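450aa long hypothetical fmu protein (Pyrococcus horikoshii, PDB 2YXL) probably methylates cytosine in RNA at carbon 5, using S-adenosylmethionine as methyl donor. Local coordinates at residues 331-336 / 382-387. Sequence-based numbering, arbitrary orientation.
Sequences ADKVLL and GGRLLY
With CG anti to the backbone N in both L336 (chi1 180°) and Y387 (chi1 175°), the two side chains run side by side, and L336 CD2 meets the tyrosine ring at its edge, in the ring plane, 4.0 Å from Y387 CD1. On the same face V334 has CG1 between its N and carbonyl carbon, where it packs 3.6 Å from L385 CG; helix 361-376 covers this side through L371, L372 and A375. On the other face L335 CD1 touches L386 CD2 at 3.8 Å, and the bent chain of K333 lays NZ, hydrogen-bonded to L255 O, alongside the aliphatic part of R384, 3.7 Å from its CB. Between these two layers the backbones run parallel, 7° apart. V334 bonds strand 383-389 twice, its N giving to R384 O at 3.0 Å and its O taking L386 N at the same length. L336 N reaches L386 O at 2.8 Å, nearly straight, while R384 N to D332 O is longer and more bent. These neighbouring strands are joined by a beta-alpha-beta crossover through helix 361-376 in the Rossmann-like sheet of a class I methyltransferase, the L335 side chain about 6 Å, nearest atoms, from the bound sinefungin.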
# COMPACT_ATOMS: atom_id res chain seq x y z
N ALA A 331 -27.14 7.79 -9.86
CA ALA A 331 -25.75 7.92 -10.31
C ALA A 331 -25.55 7.55 -11.77
O ALA A 331 -25.90 6.45 -12.20
CB ALA A 331 -24.83 7.10 -9.42
N ASP A 332 -24.99 8.49 -12.54
CA ASP A 332 -24.61 8.26 -13.93
C ASP A 332 -23.55 7.17 -14.02
O ASP A 332 -23.58 6.34 -14.92
CB ASP A 332 -24.07 9.55 -14.57
CG ASP A 332 -25.17 10.50 -14.97
OD1 ASP A 332 -25.11 11.68 -14.57
OD2 ASP A 332 -26.10 10.08 -15.69
N LYS A 333 -22.61 7.20 -13.08
CA LYS A 333 -21.64 6.13 -12.91
C LYS A 333 -21.09 6.09 -11.50
O LYS A 333 -20.93 7.12 -10.85
CB LYS A 333 -20.50 6.24 -13.94
CG LYS A 333 -19.98 7.64 -14.19
CD LYS A 333 -18.96 7.66 -15.32
CE LYS A 333 -19.60 7.50 -16.70
NZ LYS A 333 -19.70 6.07 -17.11
N VAL A 334 -20.81 4.88 -11.02
CA VAL A 334 -20.28 4.67 -9.69
C VAL A 334 -18.96 3.89 -9.74
O VAL A 334 -18.81 2.93 -10.50
CB VAL A 334 -21.31 3.96 -8.74
CG1 VAL A 334 -21.80 2.65 -9.35
CG2 VAL A 334 -20.72 3.71 -7.35
N LEU A 335 -18.01 4.34 -8.93
CA LEU A 335 -16.77 3.62 -8.72
C LEU A 335 -16.81 2.93 -7.37
O LEU A 335 -17.03 3.58 -6.33
CB LEU A 335 -15.57 4.57 -8.80
CG LEU A 335 -14.20 4.05 -8.33
CD1 LEU A 335 -13.63 3.01 -9.28
CD2 LEU A 335 -13.23 5.21 -8.14
N LEU A 336 -16.61 1.62 -7.38
CA LEU A 336 -16.41 0.87 -6.15
C LEU A 336 -14.99 0.34 -6.10
O LEU A 336 -14.69 -0.77 -6.57
CB LEU A 336 -17.46 -0.25 -5.99
CG LEU A 336 -17.40 -1.15 -4.75
CD1 LEU A 336 -17.26 -0.37 -3.44
CD2 LEU A 336 -18.62 -2.07 -4.70
N GLY A 382 -28.94 3.75 -17.97
CA GLY A 382 -27.84 3.94 -18.92
C GLY A 382 -26.45 3.94 -18.30
O GLY A 382 -25.45 3.93 -19.02
N GLY A 383 -26.39 3.92 -16.97
CA GLY A 383 -25.14 4.12 -16.23
C GLY A 383 -24.14 2.98 -16.24
O GLY A 383 -24.40 1.91 -16.79
N ARG A 384 -22.99 3.23 -15.61
CA ARG A 384 -21.89 2.25 -15.54
C ARG A 384 -21.33 2.08 -14.13
O ARG A 384 -21.26 3.04 -13.35
CB ARG A 384 -20.77 2.61 -16.51
CG ARG A 384 -21.08 2.32 -17.97
CD ARG A 384 -19.85 2.44 -18.84
NE ARG A 384 -20.13 2.11 -20.24
CZ ARG A 384 -19.20 1.98 -21.19
NH1 ARG A 384 -17.92 2.14 -20.90
NH2 ARG A 384 -19.56 1.68 -22.43
N LEU A 385 -20.92 0.86 -13.81
CA LEU A 385 -20.32 0.53 -12.53
C LEU A 385 -18.92 -0.04 -12.78
O LEU A 385 -18.76 -0.96 -13.58
CB LEU A 385 -21.18 -0.52 -11.80
CG LEU A 385 -21.11 -0.73 -10.28
CD1 LEU A 385 -21.88 -1.98 -9.90
CD2 LEU A 385 -19.70 -0.81 -9.73
N LEU A 386 -17.92 0.52 -12.10
CA LEU A 386 -16.60 -0.09 -12.10
C LEU A 386 -16.25 -0.63 -10.73
O LEU A 386 -16.31 0.09 -9.73
CB LEU A 386 -15.51 0.88 -12.60
CG LEU A 386 -14.06 0.37 -12.52
CD1 LEU A 386 -13.78 -0.77 -13.51
CD2 LEU A 386 -13.08 1.51 -12.73
N TYR A 387 -15.90 -1.91 -10.70
CA TYR A 387 -15.46 -2.56 -9.48
C TYR A 387 -13.96 -2.81 -9.58
O TYR A 387 -13.47 -3.39 -10.56
CB TYR A 387 -16.23 -3.87 -9.30
CG TYR A 387 -15.79 -4.71 -8.12
CD1 TYR A 387 -16.28 -4.47 -6.83
CD2 TYR A 387 -14.90 -5.77 -8.29
CE1 TYR A 387 -15.89 -5.25 -5.75
CE2 TYR A 387 -14.51 -6.57 -7.21
CZ TYR A 387 -15.01 -6.30 -5.95
OH TYR A 387 -14.60 -7.08 -4.89